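Local coordinates for protein GCN5-related N-acetyltransferase (Streptococcus suis, PDB 3G3S) that is probably an acetyltransferase of the GNAT family, which would transfer an acetyl group from acetyl-CoA to an acceptor that is not yet known, at residues L64-I67 against C68-K71; E88-G91 against D92-F96; N132-E135 against T136-E140; G148-D152 against V153-L157. All coordinates share one frame; numbering follows the deposited sequence.

Contact 1. Residues L64-I67 against C68-K71; sequences LLKI and CEGK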
loop_
_atom_site.group_PDB
_atom_site.type_symbol
_atom_site.label_atom_id
_atom_site.label_comp_id
_atom_site.label_asym_id
_atom_site.label_seq_id
_atom_site.Cartn_x
_atom_site.Cartn_y
_atom_site.Cartn_z
ATOM N N LEU A 64 -0.795 26.058 2.149
ATOM C CA LEU A 64 -0.318 24.929 1.363
ATOM C C LEU A 64 0.395 25.395 0.065
ATOM O O LEU A 64 1.370 24.786 -0.393
ATOM C CB LEU A 64 -1.476 23.957 1.067
ATOM C CG LEU A 64 -2.069 23.168 2.253
ATOM C CD1 LEU A 64 -3.210 22.256 1.795
ATOM C CD2 LEU A 64 -0.989 22.351 3.006
ATOM N N LEU A 65 -0.116 26.457 -0.540
ATOM C CA LEU A 65 0.514 27.079 -1.718
ATOM C C LEU A 65 1.916 27.579 -1.362
ATOM O O LEU A 65 2.866 27.497 -2.154
ATOM C CB LEU A 65 -0.337 28.235 -2.234
ATOM C CG LEU A 65 -1.739 27.868 -2.724
ATOM C CD1 LEU A 65 -2.595 29.038 -3.127
ATOM C CD2 LEU A 65 -1.600 26.890 -3.924
ATOM N N LYS A 66 2.062 28.100 -0.151
ATOM C CA LYS A 66 3.378 28.586 0.271
ATOM C C LYS A 66 4.450 27.509 0.277
ATOM O O LYS A 66 5.601 27.776 -0.084
ATOM C CB LYS A 66 3.301 29.221 1.653
ATOM C CG LYS A 66 2.530 30.516 1.622
ATOM C CD LYS A 66 2.490 31.179 2.981
ATOM C CE LYS A 66 1.769 32.519 2.904
ATOM N NZ LYS A 66 2.030 33.340 4.130
ATOM N N ILE A 67 4.060 26.291 0.654
ATOM C CA ILE A 67 4.962 25.156 0.680
ATOM C C ILE A 67 5.488 24.875 -0.725
ATOM O O ILE A 67 6.594 24.363 -0.890
ATOM C CB ILE A 67 4.251 23.866 1.204
ATOM C CG1 ILE A 67 3.751 24.024 2.635
ATOM C CG2 ILE A 67 5.183 22.657 1.144
ATOM C CD1 ILE A 67 2.955 22.843 3.113
ATOM N N CYS A 68 4.703 25.200 -1.740
ATOM C CA CYS A 68 5.106 24.990 -3.118
ATOM C C CYS A 68 5.994 26.071 -3.693
ATOM O O CYS A 68 6.560 25.882 -4.754
ATOM C CB CYS A 68 3.860 24.880 -3.996
ATOM S SG CYS A 68 2.773 23.551 -3.489
ATOM N N GLU A 69 6.114 27.199 -3.000
ATOM C CA GLU A 69 6.874 28.330 -3.533
ATOM C C GLU A 69 8.351 28.037 -3.591
ATOM O O GLU A 69 8.872 27.324 -2.749
ATOM C CB GLU A 69 6.647 29.572 -2.684
ATOM C CG GLU A 69 5.271 30.124 -2.805
ATOM C CD GLU A 69 5.023 31.280 -1.851
ATOM O OE1 GLU A 69 5.992 31.735 -1.250
ATOM O OE2 GLU A 69 3.864 31.709 -1.687
ATOM N N GLY A 70 9.018 28.595 -4.596
ATOM C CA GLY A 70 10.445 28.411 -4.760
ATOM C C GLY A 70 10.882 27.032 -5.233
ATOM O O GLY A 70 12.047 26.648 -5.036
ATOM N N LYS A 71 9.960 26.291 -5.845
ATOM C CA LYS A 71 10.258 24.970 -6.384
ATOM C C LYS A 71 9.933 24.908 -7.862
ATOM O O LYS A 71 9.040 25.595 -8.344
ATOM C CB LYS A 71 9.452 23.900 -5.655
ATOM C CG LYS A 71 9.791 23.749 -4.209
ATOM C CD LYS A 71 8.910 22.686 -3.589
ATOM C CE LYS A 71 9.355 22.341 -2.220
ATOM N NZ LYS A 71 9.296 23.511 -1.293
HETATM O O HOH W 1 8.285 27.282 -0.017
#
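I67 and K71 meet where helix 62-68 runs out into the type II beta turn from C68 to K71. The amine of K71 turns back to a single carbonyl near the end of the helix. K71 NZ bonds I67 O at 2.9 Å and comes in almost head-on to the oxygen. The lysine chain is extended as far as CE and bends only at its last torsion (chi4 61°), which swings NZ round to that oxygen. Two backbone bonds precede this one. C68 N donates to L65 O at 3.0 Å, and E69 N donates to K66 O at 3.0 Å. Both span three residues, and both donors stand well above the plane of the carbonyl they use. G70 takes the third position of the turn with positive phi, as is usual for type II. The turn leads the chain off toward strand 73-77. On the outer side, K66 and E69 run side by side and point the same way. K66 CG is 3.8 Å from E69 OE2, but K66 NZ stays 6.3 Å from that oxygen, so they form no salt bridge. E69 OE2 is instead probably hydrogen-bonded to the hydroxyl of Y90. A water lies 2.7 Å from K66 O and 2.8 Å from E69 O and can bridge them, though other acceptors compete for its protons. On the buried side, C68 SG sits 3.6 Å from L64 O. The C68 side chain packs on L44, I73 and L75 of the neighbouring strands, while L65 packs against helix 80-90.

Contact 2. Residues E88-G91 against D92-F96; sequences EVYG and DGVRF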
loop_
_atom_site.group_PDB
_atom_site.type_symbol
_atom_site.label_atom_id
_atom_site.label_comp_id
_atom_site.label_asym_id
_atom_site.label_seq_id
_atom_site.Cartn_x
_atom_site.Cartn_y
_atom_site.Cartn_z
ATOM N N GLU A 88 -5.452 34.619 -7.741
ATOM C CA GLU A 88 -5.606 35.776 -6.881
ATOM C C GLU A 88 -4.333 36.110 -6.121
ATOM O O GLU A 88 -3.908 37.279 -6.063
ATOM C CB GLU A 88 -6.738 35.536 -5.879
ATOM C CG GLU A 88 -6.872 36.649 -4.839
ATOM C CD GLU A 88 -8.068 36.461 -3.961
ATOM O OE1 GLU A 88 -9.173 36.849 -4.399
ATOM O OE2 GLU A 88 -7.890 35.949 -2.841
ATOM N N VAL A 89 -3.748 35.098 -5.499
ATOM C CA VAL A 89 -2.553 35.297 -4.680
ATOM C C VAL A 89 -1.294 35.662 -5.477
ATOM O O VAL A 89 -0.507 36.501 -5.034
ATOM C CB VAL A 89 -2.237 34.064 -3.824
ATOM C CG1 VAL A 89 -0.859 34.221 -3.119
ATOM C CG2 VAL A 89 -3.357 33.775 -2.797
ATOM N N TYR A 90 -1.109 35.072 -6.651
ATOM C CA TYR A 90 0.137 35.213 -7.416
ATOM C C TYR A 90 0.081 36.016 -8.724
ATOM O O TYR A 90 1.126 36.345 -9.282
ATOM C CB TYR A 90 0.722 33.819 -7.697
ATOM C CG TYR A 90 1.036 33.031 -6.439
ATOM C CD1 TYR A 90 2.183 33.292 -5.683
ATOM C CD2 TYR A 90 0.172 32.043 -5.978
ATOM C CE1 TYR A 90 2.456 32.588 -4.510
ATOM C CE2 TYR A 90 0.453 31.326 -4.816
ATOM C CZ TYR A 90 1.578 31.605 -4.081
ATOM O OH TYR A 90 1.825 30.870 -2.942
ATOM N N GLY A 91 -1.112 36.325 -9.214
ATOM C CA GLY A 91 -1.248 37.155 -10.390
ATOM C C GLY A 91 -0.379 36.691 -11.508
ATOM O O GLY A 91 -0.466 35.519 -11.902
ATOM N N ASP A 92 0.497 37.571 -11.986
ATOM C CA ASP A 92 1.388 37.250 -13.126
ATOM C C ASP A 92 2.533 36.309 -12.760
ATOM O O ASP A 92 3.284 35.910 -13.643
ATOM C CB ASP A 92 1.976 38.523 -13.785
ATOM C CG ASP A 92 0.938 39.341 -14.537
ATOM O OD1 ASP A 92 -0.072 38.768 -15.025
ATOM O OD2 ASP A 92 1.153 40.572 -14.651
ATOM N N GLY A 93 2.657 35.969 -11.476
ATOM C CA GLY A 93 3.671 35.037 -10.979
ATOM C C GLY A 93 3.390 33.553 -11.235
ATOM O O GLY A 93 4.187 32.706 -10.843
ATOM N N VAL A 94 2.245 33.253 -11.847
ATOM C CA VAL A 94 1.904 31.898 -12.250
ATOM C C VAL A 94 1.547 31.874 -13.722
ATOM O O VAL A 94 0.927 32.816 -14.207
ATOM C CB VAL A 94 0.722 31.307 -11.429
ATOM C CG1 VAL A 94 1.182 30.877 -10.037
ATOM C CG2 VAL A 94 -0.457 32.271 -11.384
ATOM N N ARG A 95 1.976 30.820 -14.431
ATOM C CA ARG A 95 1.605 30.569 -15.821
ATOM C C ARG A 95 0.536 29.484 -15.773
ATOM O O ARG A 95 0.771 28.430 -15.201
ATOM C CB ARG A 95 2.775 30.051 -16.663
ATOM C CG ARG A 95 2.421 29.717 -18.163
ATOM C CD ARG A 95 3.605 29.101 -18.957
ATOM N NE ARG A 95 3.883 27.665 -18.705
ATOM C CZ ARG A 95 3.406 26.637 -19.431
ATOM N NH1 ARG A 95 2.602 26.838 -20.477
ATOM N NH2 ARG A 95 3.737 25.376 -19.121
ATOM N N PHE A 96 -0.600 29.762 -16.388
ATOM C CA PHE A 96 -1.728 28.879 -16.443
ATOM C C PHE A 96 -1.624 28.104 -17.725
ATOM O O PHE A 96 -1.336 28.688 -18.738
ATOM C CB PHE A 96 -3.019 29.708 -16.448
ATOM C CG PHE A 96 -4.261 28.923 -16.805
ATOM C CD1 PHE A 96 -4.793 27.990 -15.902
ATOM C CD2 PHE A 96 -4.905 29.128 -18.030
ATOM C CE1 PHE A 96 -5.931 27.271 -16.210
ATOM C CE2 PHE A 96 -6.055 28.425 -18.348
ATOM C CZ PHE A 96 -6.572 27.493 -17.434
#
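Y90 and V94 pack together across the tight turn that follows helix 80-90. V89 comes first; its CG1 lies over the centre of one face of the Y90 ring. Y90 is next. Its CB is 3.8 Å from V94 CG1, and the two side chains cross at about a right angle. Y90 CG is anti to its own carbonyl carbon (chi1 -60°), which carries the ring away from V94 and leaves CB as the main point of touch. The hydroxyl has E69 as its partner. Y90 O accepts from G93 N at 2.7 Å, a short bond that closes the turn. The donor is tilted out of the carbonyl plane. G91 then leaves helical geometry with positive phi. Its O faces the other branch of V94, at 3.3 Å from V94 CG2. D92 and G93 continue as a short 3-10 segment into strand 94-102. The turn is on the surface. V94 packs on Y246 and W248 of strand 239-248, and the Y90 ring meets W248 edge-to-face. Y90 also rests on L65, and this end of helix 80-90 packs against both strand 239-248 and helix 62-68.

Contact 3. Residues N132-E135 against T136-E140; sequences NLYE and TCLVE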
loop_
_atom_site.group_PDB
_atom_site.type_symbol
_atom_site.label_atom_id
_atom_site.label_comp_id
_atom_site.label_asym_id
_atom_site.label_seq_id
_atom_site.Cartn_x
_atom_site.Cartn_y
_atom_site.Cartn_z
ATOM N N ASN A 132 25.074 2.932 -14.261
ATOM C CA ASN A 132 25.876 3.933 -14.978
ATOM C C ASN A 132 25.039 4.922 -15.781
ATOM O O ASN A 132 25.345 6.110 -15.796
ATOM C CB ASN A 132 26.942 3.257 -15.859
ATOM C CG ASN A 132 28.109 2.702 -15.048
ATOM O OD1 ASN A 132 28.086 2.691 -13.813
ATOM N ND2 ASN A 132 29.147 2.252 -15.747
ATOM N N LEU A 133 23.989 4.441 -16.441
ATOM C CA LEU A 133 23.086 5.320 -17.188
ATOM C C LEU A 133 22.289 6.211 -16.269
ATOM O O LEU A 133 21.996 7.337 -16.639
ATOM C CB LEU A 133 22.191 4.514 -18.096
ATOM C CG LEU A 133 22.983 3.909 -19.254
ATOM C CD1 LEU A 133 22.151 2.919 -20.027
ATOM C CD2 LEU A 133 23.490 5.014 -20.164
ATOM N N TYR A 134 21.944 5.712 -15.083
ATOM C CA TYR A 134 21.320 6.555 -14.063
ATOM C C TYR A 134 22.154 7.840 -13.916
ATOM O O TYR A 134 21.647 8.955 -14.067
ATOM C CB TYR A 134 21.230 5.800 -12.731
ATOM C CG TYR A 134 20.830 6.635 -11.519
ATOM C CD1 TYR A 134 21.793 7.279 -10.763
ATOM C CD2 TYR A 134 19.496 6.756 -11.129
ATOM C CE1 TYR A 134 21.455 8.043 -9.668
ATOM C CE2 TYR A 134 19.140 7.531 -10.029
ATOM C CZ TYR A 134 20.131 8.160 -9.302
ATOM O OH TYR A 134 19.835 8.940 -8.212
ATOM N N GLU A 135 23.446 7.685 -13.681
ATOM C CA GLU A 135 24.307 8.846 -13.473
ATOM C C GLU A 135 24.382 9.754 -14.704
ATOM O O GLU A 135 24.374 10.982 -14.586
ATOM C CB GLU A 135 25.705 8.390 -12.996
ATOM C CG GLU A 135 25.712 7.672 -11.599
ATOM C CD GLU A 135 25.319 8.581 -10.400
ATOM O OE1 GLU A 135 25.435 9.827 -10.519
ATOM O OE2 GLU A 135 24.917 8.030 -9.333
ATOM N N THR A 136 24.415 9.148 -15.892
ATOM C CA THR A 136 24.480 9.895 -17.135
ATOM C C THR A 136 23.213 10.730 -17.298
ATOM O O THR A 136 23.296 11.858 -17.746
ATOM C CB THR A 136 24.664 8.953 -18.348
ATOM O OG1 THR A 136 25.824 8.145 -18.140
ATOM C CG2 THR A 136 24.849 9.729 -19.653
ATOM N N CYS A 137 22.051 10.165 -16.943
ATOM C CA CYS A 137 20.767 10.898 -17.042
ATOM C C CYS A 137 20.718 12.119 -16.123
ATOM O O CYS A 137 20.156 13.161 -16.472
ATOM C CB CYS A 137 19.587 10.001 -16.720
ATOM S SG CYS A 137 19.225 8.822 -18.002
ATOM N N LEU A 138 21.308 11.983 -14.946
ATOM C CA LEU A 138 21.328 13.115 -13.996
ATOM C C LEU A 138 22.160 14.316 -14.441
ATOM O O LEU A 138 21.862 15.428 -14.019
ATOM C CB LEU A 138 21.841 12.683 -12.641
ATOM C CG LEU A 138 20.941 11.881 -11.740
ATOM C CD1 LEU A 138 21.758 11.599 -10.485
ATOM C CD2 LEU A 138 19.609 12.592 -11.408
ATOM N N VAL A 139 23.159 14.113 -15.297
ATOM C CA VAL A 139 24.073 15.196 -15.669
ATOM C C VAL A 139 23.468 16.319 -16.542
ATOM O O VAL A 139 23.828 17.481 -16.373
ATOM C CB VAL A 139 25.404 14.655 -16.302
ATOM C CG1 VAL A 139 25.989 13.601 -15.394
ATOM C CG2 VAL A 139 25.214 14.085 -17.690
ATOM N N GLU A 140 22.564 15.992 -17.455
ATOM C CA GLU A 140 21.942 17.018 -18.279
ATOM C C GLU A 140 20.561 17.362 -17.759
ATOM O O GLU A 140 19.803 16.489 -17.321
ATOM C CB GLU A 140 21.841 16.558 -19.727
ATOM C CG GLU A 140 23.176 16.353 -20.419
ATOM C CD GLU A 140 23.964 17.633 -20.546
ATOM O OE1 GLU A 140 23.345 18.723 -20.553
ATOM O OE2 GLU A 140 25.204 17.555 -20.647
#
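Y134 and L138 sit one turn apart on helix 131-139, which follows strand 125-128 and probably corresponds to the first helix of the GNAT fold. The closest side-chain touch is Y134 CE1 to L138 CD1, at 3.7 Å. The methyl approaches the ring obliquely, and the same methyl is also 4.0 Å from Y134 OH. Y134 reaches it because its CG is anti to the backbone N (chi1 170°), which sends the ring along the helix surface. E135 bends at its second torsion (chi2 -66°), and this brings its carboxylate carbon to the edge of the Y134 ring, in the ring plane. E135 OE1 then lies 4.1 Å from L138 CD1. Beneath these side chains runs the backbone ladder. T136 N donates to N132 O at 3.2 Å. T136 OG1 also lies 3.1 Å from N132 O, but its proton has another acceptor in reach, so that bond is unsettled. C137 N donates to L133 O at 2.8 Å, and L138 N to Y134 O at 3.2 Å. The next rung, V139 N to E135 O, is weak, as the helix nears its end. Further out, V147 covers Y134, C137 and L138 from the following loop. On the sheet side, L133 and C137 pack on V164, while L133 and T136 lie against V171. The carbonyl oxygen of C137 accepts a hydrogen bond from S143 OG.

Contact 4. Residues G148-D152 against V153-L157; sequences GNYID and VEQFL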
loop_
_atom_site.group_PDB
_atom_site.type_symbol
_atom_site.label_atom_id
_atom_site.label_comp_id
_atom_site.label_asym_id
_atom_site.label_seq_id
_atom_site.Cartn_x
_atom_site.Cartn_y
_atom_site.Cartn_z
ATOM N N GLY A 148 15.771 11.419 -11.644
ATOM C CA GLY A 148 16.050 12.357 -10.538
ATOM C C GLY A 148 15.085 12.463 -9.387
ATOM O O GLY A 148 15.404 13.094 -8.372
ATOM N N ASN A 149 13.898 11.891 -9.521
ATOM C CA ASN A 149 12.941 11.952 -8.440
ATOM C C ASN A 149 13.195 10.899 -7.387
ATOM O O ASN A 149 12.650 10.988 -6.307
ATOM C CB ASN A 149 11.528 11.839 -8.991
ATOM C CG ASN A 149 11.149 13.046 -9.769
ATOM O OD1 ASN A 149 11.191 14.161 -9.247
ATOM N ND2 ASN A 149 10.817 12.855 -11.029
ATOM N N TYR A 150 14.033 9.919 -7.698
ATOM C CA TYR A 150 14.356 8.872 -6.759
ATOM C C TYR A 150 15.485 9.388 -5.840
ATOM O O TYR A 150 16.280 10.217 -6.243
ATOM C CB TYR A 150 14.671 7.565 -7.508
ATOM C CG TYR A 150 13.402 7.040 -8.157
ATOM C CD1 TYR A 150 12.918 7.618 -9.322
ATOM C CD2 TYR A 150 12.643 6.027 -7.566
ATOM C CE1 TYR A 150 11.728 7.185 -9.926
ATOM C CE2 TYR A 150 11.439 5.585 -8.169
ATOM C CZ TYR A 150 11.002 6.190 -9.358
ATOM O OH TYR A 150 9.829 5.841 -9.981
ATOM N N ILE A 151 15.518 8.914 -4.591
ATOM C CA ILE A 151 16.502 9.392 -3.606
ATOM C C ILE A 151 17.931 9.102 -4.011
ATOM O O ILE A 151 18.807 9.881 -3.722
ATOM C CB ILE A 151 16.271 8.800 -2.184
ATOM C CG1 ILE A 151 14.863 9.146 -1.648
ATOM C CG2 ILE A 151 17.363 9.285 -1.254
ATOM C CD1 ILE A 151 14.386 10.620 -1.850
ATOM N N ASP A 152 18.157 7.966 -4.660
ATOM C CA ASP A 152 19.480 7.572 -5.136
ATOM C C ASP A 152 19.316 6.443 -6.136
ATOM O O ASP A 152 18.200 5.982 -6.368
ATOM C CB ASP A 152 20.377 7.139 -3.980
ATOM C CG ASP A 152 19.780 6.027 -3.138
ATOM O OD1 ASP A 152 18.852 5.321 -3.582
ATOM O OD2 ASP A 152 20.274 5.841 -2.009
ATOM N N VAL A 153 20.429 6.000 -6.711
ATOM C CA VAL A 153 20.439 4.914 -7.700
ATOM C C VAL A 153 19.804 3.609 -7.183
ATOM O O VAL A 153 19.131 2.872 -7.917
ATOM C CB VAL A 153 21.888 4.675 -8.210
ATOM C CG1 VAL A 153 22.793 4.237 -7.073
ATOM C CG2 VAL A 153 21.911 3.669 -9.359
ATOM N N GLU A 154 20.009 3.351 -5.900
ATOM C CA GLU A 154 19.518 2.166 -5.244
ATOM C C GLU A 154 17.992 2.172 -5.244
ATOM O O GLU A 154 17.353 1.183 -5.616
ATOM C CB GLU A 154 20.044 2.118 -3.792
ATOM C CG GLU A 154 21.579 2.327 -3.632
ATOM C CD GLU A 154 22.374 1.238 -4.279
ATOM O OE1 GLU A 154 21.756 0.246 -4.725
ATOM O OE2 GLU A 154 23.618 1.345 -4.304
ATOM N N GLN A 155 17.404 3.288 -4.828
ATOM C CA GLN A 155 15.958 3.420 -4.871
ATOM C C GLN A 155 15.451 3.358 -6.330
ATOM O O GLN A 155 14.469 2.663 -6.627
ATOM C CB GLN A 155 15.525 4.711 -4.204
ATOM C CG GLN A 155 14.058 4.693 -3.820
ATOM C CD GLN A 155 13.542 6.023 -3.332
ATOM O OE1 GLN A 155 13.736 7.064 -3.973
ATOM N NE2 GLN A 155 12.797 5.984 -2.246
ATOM N N PHE A 156 16.125 4.041 -7.257
ATOM C CA PHE A 156 15.672 3.999 -8.640
ATOM C C PHE A 156 15.677 2.577 -9.157
ATOM O O PHE A 156 14.707 2.139 -9.742
ATOM C CB PHE A 156 16.509 4.850 -9.584
ATOM C CG PHE A 156 16.069 4.713 -11.006
ATOM C CD1 PHE A 156 14.963 5.418 -11.456
ATOM C CD2 PHE A 156 16.718 3.839 -11.876
ATOM C CE1 PHE A 156 14.502 5.286 -12.748
ATOM C CE2 PHE A 156 16.271 3.698 -13.190
ATOM C CZ PHE A 156 15.138 4.407 -13.613
ATOM N N LEU A 157 16.764 1.850 -8.937
ATOM C CA LEU A 157 16.819 0.464 -9.419
ATOM C C LEU A 157 15.808 -0.441 -8.701
ATOM O O LEU A 157 15.258 -1.345 -9.289
ATOM C CB LEU A 157 18.248 -0.096 -9.289
ATOM C CG LEU A 157 19.294 0.464 -10.250
ATOM C CD1 LEU A 157 20.660 -0.139 -9.988
ATOM C CD2 LEU A 157 18.880 0.226 -11.696
#
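D152 CG lies between its own N and carbonyl carbon (chi1 56°), which turns the carboxylate onto the first turn of helix 153-159. Q155 CG lies opposite its backbone N (chi1 -161°), and the extended chain carries the amide back to the loop. D152 is the N-cap. Its OD1 accepts from Q155 N at 2.8 Å in an almost straight bond. D152 O takes F156 N at 3.0 Å and so starts the helical bonding. The return bond runs from I151 N to Q155 OE1, short at 2.6 Å and nearly linear, with the donor tilted out of the amide plane. Q155 OE1 also lies 3.3 Å from I151 CG1. Backbone and side chain of Q155 thus grip the loop at two successive residues. Beside this polar pair, F156 turns its edge to the face of Y150 in a T-shaped stack. The centroids are 5.3 Å apart and the planes stand at 88°. F156 CD1 sits 3.7 Å from Y150 CD1, over the rim of the tyrosine face. Y150 OH goes on to bond S180 OG. The E154 carboxylate forms a salt bridge with R131 of helix 131-139. The carboxylate of D152 accepts from an N-H of the first helical turn, in the manner of an N-cap, and its negative charge would probably be favoured by the positive end of the helix dipole.

How the contacts relate
All four contacts are local and follow in series along the chain, so none encloses or crosses another. Contact 1 closes the turn from helix 62-68 toward strand 73-77. Contact 2 closes the turn from helix 80-90 into strand 94-102. These two touch through E69 and Y90, with OE2 and OH 2.5 Å apart, which joins the ends of the two helices. Contact 3 lies within helix 131-139, and contact 4 starts helix 153-159. They also touch: Y134 and L138 join helix 131-139 to the loop before helix 153-159 and to that helix's first turn. The two pairs do not touch; contacts 1 and 4 come nearest, about 10 Å between closest atoms.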